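Local coordinates for protein putative nitroalkan dioxygenase (Thermotoga maritima MSB8, PDB 3BO9) that probably acts as an FMN-dependent oxidoreductase, consistent with nitronate monooxygenase or a related activity, at residues Gly156-Glu161 with Ser286-Gln291; Ile229-Val234 with Val245-Phe250; Leu167-Ser172 with Phe195-Glu200; Leu239-Arg244 with Gln264-Leu269. All coordinates share one frame; numbering follows the deposited sequence.

Interaction 1. Residues Gly156-Glu161 with Ser286-Gln291. With PO4 (phosphate ion), chain C.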
loop_
_atom_site.group_PDB
_atom_site.type_symbol
_atom_site.label_atom_id
_atom_site.label_comp_id
_atom_site.label_asym_id
_atom_site.label_seq_id
_atom_site.Cartn_x
_atom_site.Cartn_y
_atom_site.Cartn_z
ATOM N N GLY A 156 3.279 8.538 -7.003
ATOM C CA GLY A 156 3.623 9.966 -7.046
ATOM C C GLY A 156 2.527 10.753 -7.758
ATOM O O GLY A 156 1.719 10.182 -8.485
ATOM N N GLY A 157 2.485 12.065 -7.552
ATOM C CA GLY A 157 1.477 12.902 -8.195
ATOM C C GLY A 157 0.151 12.837 -7.471
ATOM O O GLY A 157 0.083 12.474 -6.295
ATOM N N HIS A 158 -0.911 13.199 -8.182
ATOM C CA HIS A 158 -2.259 13.228 -7.612
ATOM C C HIS A 158 -2.680 11.824 -7.253
ATOM O O HIS A 158 -2.546 10.914 -8.050
ATOM C CB HIS A 158 -3.239 13.911 -8.566
ATOM C CG HIS A 158 -2.994 15.388 -8.708
ATOM N ND1 HIS A 158 -2.330 15.938 -9.787
ATOM C CD2 HIS A 158 -3.290 16.424 -7.884
ATOM C CE1 HIS A 158 -2.244 17.248 -9.628
ATOM N NE2 HIS A 158 -2.822 17.569 -8.484
ATOM N N ILE A 159 -3.166 11.670 -6.032
ATOM C CA ILE A 159 -3.452 10.382 -5.452
ATOM C C ILE A 159 -4.849 10.306 -4.840
ATOM O O ILE A 159 -5.422 11.314 -4.432
ATOM C CB ILE A 159 -2.412 10.039 -4.321
ATOM C CG1 ILE A 159 -2.425 11.105 -3.218
ATOM C CG2 ILE A 159 -1.015 9.893 -4.889
ATOM C CD1 ILE A 159 -1.628 10.746 -1.965
ATOM N N GLY A 160 -5.371 9.082 -4.780
ATOM C CA GLY A 160 -6.611 8.779 -4.089
ATOM C C GLY A 160 -6.299 8.464 -2.642
ATOM O O GLY A 160 -5.304 8.922 -2.096
ATOM N N GLU A 161 -7.127 7.646 -2.022
ATOM C CA GLU A 161 -6.989 7.360 -0.596
ATOM C C GLU A 161 -6.801 5.865 -0.248
ATOM O O GLU A 161 -6.792 5.509 0.910
ATOM C CB GLU A 161 -8.187 7.984 0.152
ATOM C CG GLU A 161 -9.458 8.207 -0.732
ATOM C CD GLU A 161 -10.734 8.605 0.050
ATOM O OE1 GLU A 161 -10.955 8.103 1.177
ATOM O OE2 GLU A 161 -11.545 9.387 -0.499
ATOM N N SER A 286 7.400 21.517 -7.133
ATOM C CA SER A 286 6.690 20.344 -6.631
ATOM C C SER A 286 7.244 19.130 -7.370
ATOM O O SER A 286 6.985 18.955 -8.565
ATOM C CB SER A 286 5.180 20.420 -6.908
ATOM O OG SER A 286 4.548 21.484 -6.240
ATOM N N PHE A 287 8.002 18.294 -6.672
ATOM C CA PHE A 287 8.578 17.101 -7.280
ATOM C C PHE A 287 7.660 15.909 -7.017
ATOM O O PHE A 287 7.766 15.273 -5.956
ATOM C CB PHE A 287 9.985 16.838 -6.708
ATOM C CG PHE A 287 10.978 17.928 -7.012
ATOM C CD1 PHE A 287 10.980 19.106 -6.278
ATOM C CD2 PHE A 287 11.899 17.782 -8.042
ATOM C CE1 PHE A 287 11.883 20.129 -6.572
ATOM C CE2 PHE A 287 12.806 18.800 -8.342
ATOM C CZ PHE A 287 12.800 19.974 -7.606
HETATM N N MSE A 288 6.748 15.632 -7.964
HETATM C CA MSE A 288 5.893 14.438 -7.897
HETATM C C MSE A 288 6.821 13.224 -7.769
HETATM O O MSE A 288 7.704 13.026 -8.594
HETATM C CB MSE A 288 5.058 14.233 -9.163
HETATM C CG MSE A 288 4.268 15.396 -9.707
HETATM SE SE MSE A 288 2.994 16.165 -8.489
HETATM C CE MSE A 288 1.471 16.260 -9.791
ATOM N N VAL A 289 6.651 12.427 -6.732
ATOM C CA VAL A 289 7.516 11.289 -6.530
ATOM C C VAL A 289 6.753 10.304 -5.726
ATOM O O VAL A 289 6.238 10.640 -4.673
ATOM C CB VAL A 289 8.787 11.635 -5.703
ATOM C CG1 VAL A 289 9.579 10.365 -5.387
ATOM C CG2 VAL A 289 9.675 12.611 -6.450
ATOM N N GLY A 290 6.688 9.078 -6.205
ATOM C CA GLY A 290 6.069 8.025 -5.425
ATOM C C GLY A 290 6.994 7.542 -4.318
ATOM O O GLY A 290 8.178 7.871 -4.301
ATOM N N GLN A 291 6.432 6.756 -3.395
ATOM C CA GLN A 291 7.216 6.131 -2.331
ATOM C C GLN A 291 8.206 5.138 -2.916
ATOM O O GLN A 291 9.174 4.776 -2.276
ATOM C CB GLN A 291 6.320 5.431 -1.310
ATOM C CG GLN A 291 5.490 6.373 -0.510
ATOM C CD GLN A 291 4.778 5.723 0.663
ATOM O OE1 GLN A 291 4.628 4.496 0.747
ATOM N NE2 GLN A 291 4.321 6.556 1.575
HETATM P P PO4 C . 4.946 5.520 -9.029
HETATM O O1 PO4 C . 5.414 6.923 -9.179
HETATM O O2 PO4 C . 5.526 4.735 -10.166
HETATM O O3 PO4 C . 5.343 4.985 -7.675
HETATM O O4 PO4 C . 3.457 5.449 -9.167
#

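Interaction 2. Residues Ile229-Val234 with Val245-Phe250. With SO4 (sulfate ion), chain E.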
loop_
_atom_site.group_PDB
_atom_site.type_symbol
_atom_site.label_atom_id
_atom_site.label_comp_id
_atom_site.label_asym_id
_atom_site.label_seq_id
_atom_site.Cartn_x
_atom_site.Cartn_y
_atom_site.Cartn_z
ATOM N N ILE A 229 12.217 5.607 1.398
ATOM C CA ILE A 229 10.789 5.304 1.328
ATOM C C ILE A 229 9.974 6.302 2.144
ATOM O O ILE A 229 8.778 6.425 1.929
ATOM C CB ILE A 229 10.465 3.833 1.782
ATOM C CG1 ILE A 229 10.860 3.599 3.242
ATOM C CG2 ILE A 229 11.154 2.815 0.876
ATOM C CD1 ILE A 229 10.703 2.194 3.691
ATOM N N ARG A 230 10.618 7.024 3.059
ATOM C CA ARG A 230 9.944 8.056 3.855
ATOM C C ARG A 230 10.160 9.501 3.401
ATOM O O ARG A 230 9.768 10.424 4.108
ATOM C CB ARG A 230 10.383 7.957 5.316
ATOM C CG ARG A 230 9.778 6.784 6.035
ATOM C CD ARG A 230 9.948 6.878 7.520
ATOM N NE ARG A 230 11.354 6.950 7.903
ATOM C CZ ARG A 230 11.789 6.933 9.159
ATOM N NH1 ARG A 230 10.936 6.845 10.175
ATOM N NH2 ARG A 230 13.090 6.996 9.401
ATOM N N ASP A 231 10.756 9.725 2.240
ATOM C CA ASP A 231 11.015 11.102 1.816
ATOM C C ASP A 231 9.934 11.713 0.919
ATOM O O ASP A 231 10.255 12.524 0.058
ATOM C CB ASP A 231 12.413 11.208 1.151
ATOM C CG ASP A 231 13.561 11.151 2.165
ATOM O OD1 ASP A 231 13.319 11.308 3.375
ATOM O OD2 ASP A 231 14.717 10.949 1.756
ATOM N N THR A 232 8.670 11.338 1.108
ATOM C CA THR A 232 7.555 11.966 0.374
ATOM C C THR A 232 6.529 12.502 1.384
ATOM O O THR A 232 6.516 12.083 2.542
ATOM C CB THR A 232 6.869 11.000 -0.622
ATOM O OG1 THR A 232 6.220 9.949 0.097
ATOM C CG2 THR A 232 7.878 10.396 -1.591
ATOM N N VAL A 233 5.733 13.478 0.957
ATOM C CA VAL A 233 4.661 14.046 1.762
ATOM C C VAL A 233 3.518 14.398 0.840
ATOM O O VAL A 233 3.716 14.544 -0.364
ATOM C CB VAL A 233 5.096 15.325 2.529
ATOM C CG1 VAL A 233 6.190 14.985 3.542
ATOM C CG2 VAL A 233 5.516 16.435 1.557
ATOM N N VAL A 234 2.323 14.539 1.400
ATOM C CA VAL A 234 1.156 14.857 0.604
ATOM C C VAL A 234 0.790 16.316 0.788
ATOM O O VAL A 234 0.534 16.746 1.897
ATOM C CB VAL A 234 -0.013 13.949 0.973
ATOM C CG1 VAL A 234 -1.259 14.342 0.164
ATOM C CG2 VAL A 234 0.391 12.471 0.745
ATOM N N VAL A 245 4.466 14.401 -3.100
ATOM C CA VAL A 245 5.680 15.063 -3.584
ATOM C C VAL A 245 6.897 14.747 -2.719
ATOM O O VAL A 245 6.773 14.224 -1.613
ATOM C CB VAL A 245 5.526 16.599 -3.580
ATOM C CG1 VAL A 245 4.389 17.007 -4.456
ATOM C CG2 VAL A 245 5.340 17.095 -2.150
ATOM N N LEU A 246 8.072 15.087 -3.243
ATOM C CA LEU A 246 9.318 14.942 -2.502
ATOM C C LEU A 246 9.253 15.834 -1.276
ATOM O O LEU A 246 8.811 16.986 -1.357
ATOM C CB LEU A 246 10.507 15.354 -3.377
ATOM C CG LEU A 246 11.914 15.167 -2.810
ATOM C CD1 LEU A 246 12.238 13.680 -2.798
ATOM C CD2 LEU A 246 12.930 15.954 -3.626
ATOM N N ARG A 247 9.690 15.301 -0.142
ATOM C CA ARG A 247 9.639 16.030 1.120
ATOM C C ARG A 247 10.751 17.077 1.207
ATOM O O ARG A 247 11.849 16.794 1.697
ATOM C CB ARG A 247 9.701 15.065 2.324
ATOM C CG ARG A 247 9.684 15.799 3.660
ATOM C CD ARG A 247 9.322 14.931 4.865
ATOM N NE ARG A 247 10.135 13.726 4.988
ATOM C CZ ARG A 247 11.433 13.696 5.301
ATOM N NH1 ARG A 247 12.127 14.818 5.504
ATOM N NH2 ARG A 247 12.053 12.519 5.394
ATOM N N THR A 248 10.456 18.281 0.721
ATOM C CA THR A 248 11.396 19.390 0.771
ATOM C C THR A 248 10.893 20.404 1.782
ATOM O O THR A 248 9.743 20.346 2.190
ATOM C CB THR A 248 11.531 20.046 -0.608
ATOM O OG1 THR A 248 10.321 20.733 -0.936
ATOM C CG2 THR A 248 11.815 18.992 -1.677
ATOM N N PRO A 249 11.767 21.303 2.251
ATOM C CA PRO A 249 11.286 22.404 3.103
ATOM C C PRO A 249 10.158 23.230 2.466
ATOM O O PRO A 249 9.305 23.743 3.181
ATOM C CB PRO A 249 12.542 23.240 3.328
ATOM C CG PRO A 249 13.659 22.241 3.242
ATOM C CD PRO A 249 13.238 21.315 2.126
ATOM N N PHE A 250 10.146 23.346 1.143
ATOM C CA PHE A 250 9.048 24.013 0.449
ATOM C C PHE A 250 7.737 23.212 0.570
ATOM O O PHE A 250 6.659 23.776 0.790
ATOM C CB PHE A 250 9.413 24.216 -1.021
ATOM C CG PHE A 250 8.298 24.774 -1.844
ATOM C CD1 PHE A 250 7.807 26.046 -1.591
ATOM C CD2 PHE A 250 7.728 24.029 -2.857
ATOM C CE1 PHE A 250 6.773 26.564 -2.342
ATOM C CE2 PHE A 250 6.690 24.543 -3.615
ATOM C CZ PHE A 250 6.213 25.812 -3.359
HETATM S S SO4 E . 13.785 5.041 6.266
HETATM O O1 SO4 E . 14.231 4.600 7.580
HETATM O O2 SO4 E . 14.362 4.160 5.258
HETATM O O3 SO4 E . 12.341 4.891 6.205
HETATM O O4 SO4 E . 14.150 6.450 6.047
#

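Interaction 3. Residues Leu167-Ser172 with Phe195-Glu200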
loop_
_atom_site.group_PDB
_atom_site.type_symbol
_atom_site.label_atom_id
_atom_site.label_comp_id
_atom_site.label_asym_id
_atom_site.label_seq_id
_atom_site.Cartn_x
_atom_site.Cartn_y
_atom_site.Cartn_z
ATOM N N LEU A 167 -6.196 -1.820 -3.084
ATOM C CA LEU A 167 -6.959 -1.390 -4.257
ATOM C C LEU A 167 -6.914 -2.410 -5.384
ATOM O O LEU A 167 -7.963 -2.809 -5.902
ATOM C CB LEU A 167 -6.464 -0.025 -4.768
ATOM C CG LEU A 167 -7.261 0.600 -5.928
ATOM C CD1 LEU A 167 -8.719 0.938 -5.522
ATOM C CD2 LEU A 167 -6.528 1.828 -6.489
ATOM N N VAL A 168 -5.704 -2.836 -5.753
ATOM C CA VAL A 168 -5.531 -3.794 -6.851
ATOM C C VAL A 168 -6.325 -5.068 -6.587
ATOM O O VAL A 168 -6.913 -5.631 -7.502
ATOM C CB VAL A 168 -4.038 -4.141 -7.097
ATOM C CG1 VAL A 168 -3.906 -5.231 -8.164
ATOM C CG2 VAL A 168 -3.277 -2.892 -7.513
ATOM N N ASN A 169 -6.344 -5.504 -5.334
ATOM C CA ASN A 169 -7.074 -6.703 -4.941
ATOM C C ASN A 169 -8.537 -6.479 -5.260
ATOM O O ASN A 169 -9.093 -7.156 -6.129
ATOM C CB ASN A 169 -6.858 -6.987 -3.445
ATOM C CG ASN A 169 -7.353 -8.347 -3.009
ATOM O OD1 ASN A 169 -8.171 -8.985 -3.675
ATOM N ND2 ASN A 169 -6.859 -8.795 -1.861
ATOM N N LYS A 170 -9.129 -5.482 -4.610
ATOM C CA LYS A 170 -10.554 -5.215 -4.740
ATOM C C LYS A 170 -10.990 -4.971 -6.184
ATOM O O LYS A 170 -11.981 -5.526 -6.639
ATOM C CB LYS A 170 -10.971 -4.000 -3.884
ATOM C CG LYS A 170 -12.495 -3.787 -3.788
ATOM C CD LYS A 170 -13.144 -4.995 -3.158
ATOM C CE LYS A 170 -14.618 -4.824 -2.777
ATOM N NZ LYS A 170 -15.501 -4.845 -3.946
ATOM N N VAL A 171 -10.264 -4.128 -6.895
ATOM C CA VAL A 171 -10.665 -3.812 -8.254
ATOM C C VAL A 171 -10.611 -5.051 -9.166
ATOM O O VAL A 171 -11.539 -5.288 -9.942
ATOM C CB VAL A 171 -9.842 -2.639 -8.841
ATOM C CG1 VAL A 171 -10.241 -2.380 -10.274
ATOM C CG2 VAL A 171 -10.032 -1.377 -7.996
ATOM N N SER A 172 -9.554 -5.850 -9.040
ATOM C CA SER A 172 -9.408 -7.088 -9.831
ATOM C C SER A 172 -10.586 -8.040 -9.638
ATOM O O SER A 172 -11.036 -8.681 -10.584
ATOM C CB SER A 172 -8.108 -7.812 -9.475
ATOM O OG SER A 172 -7.009 -7.064 -9.947
ATOM N N PHE A 195 0.775 -8.907 -9.590
ATOM C CA PHE A 195 0.081 -9.989 -10.272
ATOM C C PHE A 195 -0.627 -10.903 -9.274
ATOM O O PHE A 195 -1.733 -11.372 -9.560
ATOM C CB PHE A 195 1.028 -10.797 -11.170
ATOM C CG PHE A 195 1.268 -10.179 -12.512
ATOM C CD1 PHE A 195 1.529 -8.818 -12.641
ATOM C CD2 PHE A 195 1.278 -10.961 -13.646
ATOM C CE1 PHE A 195 1.757 -8.244 -13.885
ATOM C CE2 PHE A 195 1.504 -10.401 -14.888
ATOM C CZ PHE A 195 1.744 -9.035 -15.008
ATOM N N ALA A 196 0.003 -11.159 -8.126
ATOM C CA ALA A 196 -0.602 -12.002 -7.096
ATOM C C ALA A 196 -1.921 -11.396 -6.658
ATOM O O ALA A 196 -2.895 -12.115 -6.449
ATOM C CB ALA A 196 0.323 -12.164 -5.900
ATOM N N LEU A 197 -1.955 -10.069 -6.555
ATOM C CA LEU A 197 -3.158 -9.348 -6.120
ATOM C C LEU A 197 -4.281 -9.345 -7.166
ATOM O O LEU A 197 -5.415 -8.976 -6.834
ATOM C CB LEU A 197 -2.818 -7.897 -5.737
ATOM C CG LEU A 197 -1.962 -7.641 -4.480
ATOM C CD1 LEU A 197 -1.509 -6.185 -4.411
ATOM C CD2 LEU A 197 -2.696 -8.030 -3.195
ATOM N N GLY A 198 -3.966 -9.715 -8.415
ATOM C CA GLY A 198 -4.955 -9.792 -9.506
ATOM C C GLY A 198 -4.663 -8.974 -10.755
ATOM O O GLY A 198 -5.399 -9.063 -11.754
ATOM N N ALA A 199 -3.610 -8.162 -10.715
ATOM C CA ALA A 199 -3.244 -7.321 -11.850
ATOM C C ALA A 199 -2.668 -8.185 -12.954
ATOM O O ALA A 199 -2.233 -9.308 -12.705
ATOM C CB ALA A 199 -2.236 -6.269 -11.418
ATOM N N GLU A 200 -2.706 -7.669 -14.180
ATOM C CA GLU A 200 -2.174 -8.370 -15.357
ATOM C C GLU A 200 -1.155 -7.530 -16.139
ATOM O O GLU A 200 -0.706 -7.912 -17.236
ATOM C CB GLU A 200 -3.334 -8.785 -16.246
ATOM C CG GLU A 200 -4.121 -9.948 -15.660
ATOM C CD GLU A 200 -5.502 -10.076 -16.259
ATOM O OE1 GLU A 200 -5.632 -10.796 -17.262
ATOM O OE2 GLU A 200 -6.440 -9.431 -15.742
#

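Interaction 4. Residues Leu239-Arg244 with Gln264-Leu269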
loop_
_atom_site.group_PDB
_atom_site.type_symbol
_atom_site.label_atom_id
_atom_site.label_comp_id
_atom_site.label_asym_id
_atom_site.label_seq_id
_atom_site.Cartn_x
_atom_site.Cartn_y
_atom_site.Cartn_z
ATOM N N LEU A 239 -6.870 21.363 -0.212
ATOM C CA LEU A 239 -7.242 22.138 -1.393
ATOM C C LEU A 239 -8.083 21.299 -2.365
ATOM O O LEU A 239 -8.419 21.759 -3.460
ATOM C CB LEU A 239 -5.976 22.651 -2.103
ATOM C CG LEU A 239 -4.901 23.322 -1.231
ATOM C CD1 LEU A 239 -3.671 23.734 -2.057
ATOM C CD2 LEU A 239 -5.478 24.506 -0.465
ATOM N N GLY A 240 -8.407 20.065 -1.981
ATOM C CA GLY A 240 -9.179 19.170 -2.842
ATOM C C GLY A 240 -8.402 18.448 -3.942
ATOM O O GLY A 240 -8.996 17.689 -4.702
ATOM N N HIS A 241 -7.090 18.674 -4.049
ATOM C CA HIS A 241 -6.256 17.967 -5.035
ATOM C C HIS A 241 -4.938 17.473 -4.411
ATOM O O HIS A 241 -3.853 18.000 -4.704
ATOM C CB HIS A 241 -6.025 18.817 -6.295
ATOM C CG HIS A 241 -5.417 20.165 -6.039
ATOM N ND1 HIS A 241 -4.082 20.436 -6.267
ATOM C CD2 HIS A 241 -5.967 21.326 -5.607
ATOM C CE1 HIS A 241 -3.836 21.701 -5.975
ATOM N NE2 HIS A 241 -4.962 22.264 -5.573
ATOM N N PRO A 242 -5.036 16.446 -3.538
ATOM C CA PRO A 242 -3.877 15.872 -2.861
ATOM C C PRO A 242 -2.896 15.266 -3.842
ATOM O O PRO A 242 -3.303 14.573 -4.781
ATOM C CB PRO A 242 -4.482 14.784 -1.968
ATOM C CG PRO A 242 -5.782 14.488 -2.539
ATOM C CD PRO A 242 -6.275 15.760 -3.128
ATOM N N ALA A 243 -1.618 15.539 -3.609
ATOM C CA ALA A 243 -0.536 15.123 -4.492
ATOM C C ALA A 243 0.637 14.672 -3.654
ATOM O O ALA A 243 0.951 15.303 -2.663
ATOM C CB ALA A 243 -0.116 16.285 -5.351
ATOM N N ARG A 244 1.286 13.585 -4.049
ATOM C CA ARG A 244 2.436 13.091 -3.307
ATOM C C ARG A 244 3.707 13.672 -3.907
ATOM O O ARG A 244 4.001 13.452 -5.081
ATOM C CB ARG A 244 2.475 11.570 -3.343
ATOM C CG ARG A 244 3.651 10.961 -2.569
ATOM C CD ARG A 244 3.529 9.451 -2.492
ATOM N NE ARG A 244 2.327 9.109 -1.740
ATOM C CZ ARG A 244 2.273 9.075 -0.415
ATOM N NH1 ARG A 244 3.349 9.339 0.304
ATOM N NH2 ARG A 244 1.140 8.793 0.192
ATOM N N GLN A 264 -3.123 31.419 -0.203
ATOM C CA GLN A 264 -1.691 31.614 -0.318
ATOM C C GLN A 264 -1.014 30.325 -0.796
ATOM O O GLN A 264 -0.105 30.375 -1.621
ATOM C CB GLN A 264 -1.128 32.060 1.039
ATOM C CG GLN A 264 0.374 32.334 1.085
ATOM C CD GLN A 264 0.803 33.522 0.245
ATOM O OE1 GLN A 264 1.899 33.527 -0.325
ATOM N NE2 GLN A 264 -0.053 34.537 0.165
ATOM N N ALA A 265 -1.469 29.180 -0.289
ATOM C CA ALA A 265 -0.938 27.872 -0.692
ATOM C C ALA A 265 -1.234 27.543 -2.156
ATOM O O ALA A 265 -0.361 27.063 -2.878
ATOM C CB ALA A 265 -1.494 26.783 0.198
ATOM N N GLU A 266 -2.468 27.793 -2.581
ATOM C CA GLU A 266 -2.869 27.598 -3.967
ATOM C C GLU A 266 -1.990 28.434 -4.903
ATOM O O GLU A 266 -1.657 27.999 -6.004
ATOM C CB GLU A 266 -4.343 27.976 -4.142
ATOM C CG GLU A 266 -4.963 27.480 -5.437
ATOM C CD GLU A 266 -5.043 25.960 -5.492
ATOM O OE1 GLU A 266 -5.476 25.362 -4.484
ATOM O OE2 GLU A 266 -4.677 25.357 -6.529
ATOM N N GLU A 267 -1.613 29.621 -4.437
ATOM C CA GLU A 267 -0.784 30.554 -5.177
ATOM C C GLU A 267 0.614 30.022 -5.477
ATOM O O GLU A 267 1.055 30.019 -6.626
ATOM C CB GLU A 267 -0.655 31.844 -4.358
ATOM C CG GLU A 267 0.113 32.950 -5.034
ATOM C CD GLU A 267 -0.529 33.396 -6.329
ATOM O OE1 GLU A 267 -1.726 33.119 -6.537
ATOM O OE2 GLU A 267 0.165 34.039 -7.136
HETATM N N MSE A 268 1.313 29.593 -4.438
HETATM C CA MSE A 268 2.695 29.113 -4.573
HETATM C C MSE A 268 2.832 27.742 -5.238
HETATM O O MSE A 268 3.926 27.364 -5.661
HETATM C CB MSE A 268 3.423 29.152 -3.216
HETATM C CG MSE A 268 2.660 28.564 -2.020
HETATM SE SE MSE A 268 3.231 29.251 -0.231
HETATM C CE MSE A 268 3.733 31.242 -0.700
ATOM N N LEU A 269 1.729 27.007 -5.327
ATOM C CA LEU A 269 1.692 25.777 -6.105
ATOM C C LEU A 269 1.593 26.065 -7.612
ATOM O O LEU A 269 1.904 25.195 -8.411
ATOM C CB LEU A 269 0.525 24.883 -5.661
ATOM C CG LEU A 269 0.656 24.107 -4.342
ATOM C CD1 LEU A 269 -0.654 23.424 -3.991
ATOM C CD2 LEU A 269 1.768 23.091 -4.421
#

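Interaction 1. Residues Gly156-Glu161 with Ser286-Gln291
G156, whose CA lies against the carbonyl of V289, turns its backbone N to a phosphate ion and reaches O1 of that ion with a weak, 3.4 Å hydrogen bond. The same ion is held by S155 and S292 through their hydroxyls and by G205 and T206. Beside it runs G290: its CA is 3.2 Å from the N of G156, and its own N is bonded to the T206 hydroxyl. Both positions are glycine, and side chains would be in the way: a CB on G156 would run into the 289-290 backbone, one on G290 into O3 of the phosphate.

Further along, selenomethionine M288 leans over G157. With its chain bent at chi2 and chi3, SE comes to 3.6 Å from G157 CA, and the terminal CE continues to the H158 ring, 3.8 Å from ND1. G157, at a positive phi of 80° that favours glycine, meets M288 through its CA and N.

Here the 286-291 loop packs beside the start of strand 157-158. G156, G205, T206 and S292 all bind FMN, so the bound phosphate is consistent with the cofactor's phosphate site in a TIM-barrel flavoprotein of the nitronate monooxygenase family.

Interaction 2. Residues Ile229-Val234 with Val245-Phe250
The R247 guanidinium takes the R230 carbonyl oxygen at its edge, in its own plane, with NE and NH2 sharing R230 O in two weak bonds. V233 CG1 also lies near its edge. D231 comes in obliquely: its OD1 makes a salt bridge to R247 NH2 at 2.7 Å, and the carboxylate stands 80° to the guanidinium, so the two groups meet through one oxygen rather than as a flat, paired fork. The other carboxylate oxygen, OD2, takes the backbone N of S228, tying the acid back to its own loop. R247 gets there by holding CG anti to its N (chi1 179°) and then bending at chi3; on the way its CD passes 3.4 Å from V233 CG1, the two side chains crossing at about a right angle.

Behind this lies a beta hairpin of strands 232-235 and 243-246. V233 and V245 form an antiparallel hydrogen-bonded pair, V233 N to V245 O at 2.9 Å and V245 N to V233 O at 2.8 Å, and on the face they share V233 CG2 packs against V245 CG2 at 3.8 Å. Next to them T232 and L246 are a non-hydrogen-bonded pair. R247 N then reaches D231 O at 2.8 Å, just as the chain makes an inverse gamma turn centred on R247. The T232 hydroxyl accepts from R244 NH1. Helix 249-260 covers the valine face through A251 and Q255. R230 NE makes a weak hydrogen bond to O4 of a sulfate ion (3.4 Å), which S135 of the second subunit also binds.

Interaction 3. Residues Leu167-Ser172 with Phe195-Glu200
V168 lays its CG1 methyl over L197 and A199 together, 3.8 Å from the CB of L197 and equally far from the CB of A199. That methyl is swung away from the backbone N (chi1 175°), the setting that carries it across to the 195-200 segment, and the V168 and L197 side chains meet at about a right angle. The next residue, N169, offers its CA to L197 O in a nearly straight CA-H...O contact of 3.4 Å. Its amide works in a different direction: ND2 is bonded to D187 of the second subunit.

S172 adds a polar bond within its own helix. Its OG reaches back one turn to V168 O at 2.8 Å, while its own N takes the same oxygen at 3.1 Å from the opposite face of the carbonyl, so V168 O is gripped twice. The serine also lies against G198, with its CB 3.7 Å from G198 CA. G198 has a positive phi of 124° and ends helix 188-197 in a Schellman motif; a CB on it would collide with S172. With a leucine at S172, V168 O would be left without its hydroxyl partner, and the larger side chain would probably crowd and disturb the G198 turn.

V168 and A199 both rest on A181 of strand 179-182, and S172 touches V179 of the same strand. Helices 164-174 and 188-197 belong to successive beta-alpha units on the outside of the parallel barrel, and this is the neighbouring-helix packing of a TIM barrel.

Interaction 4. Residues Leu239-Arg244 with Gln264-Leu269
H241 and E266 make the polar half of this contact. The imidazole NE2 donates to both carboxylate oxygens, weakly in each case: to E266 OE1 at 3.3 Å, almost straight (174°) and in the plane of the ring, and to E266 OE2 at 3.2 Å, more bent. The ring and carboxylate planes are 56° apart, so the carboxylate is turned against the ring, with only OE1 in the ring plane at its edge. For the ring to get there, H241 places CG between its backbone N and carbonyl carbon, at chi1 56°.

Beside the pair is the apolar half. L239 and L269 reach toward each other tip to tip, CD1 to CD1 at 3.6 Å, and L239 CD1 lies 4.4 Å from A265 CB. L239 also slides past E266 in the opposite direction, its CD1 3.4 Å from OE1, so the leucine's side chain runs along that oxygen. The loop at 239-242 belongs to the connection between strands 232-235 and 243-246 of a beta hairpin, and it is laid here against helix 262-269 near the protein surface. If E266 were an alanine, H241 NE2 would lose both of its bonds to the helix and the ring would probably be free to turn, while L239 would lose a neighbour along its flank.

Further out, backbone bonds from P242 to I159 and from A243 to T235 set the root of the loop in its sheet. On the helix side, A265 packs on M257 and L269 on I254, both from helix 249-260, which also meets L239 through E258; L269 O accepts from the S272 hydroxyl.

Interaction 3 is the buried one, helix against helix end on the barrel wall, and it touches none of the other three. Those cluster round the small antiparallel sheet of strands 157-158, 243-246 and 232-235. Interaction 2 is the hairpin itself, interaction 1 brings the sheet's other edge strand to the 286-291 loop, and interaction 4 takes the hairpin loop out to a surface helix. R244 ties them together: its N meets G157 O, and its NH1 reaches T232 OG1. The chemistry follows the place: glycines and an anion near the cofactor site, paired strands with a salt bridge in the hairpin, apolar overlap in interaction 3, and weak histidine-glutamate bonds at the surface.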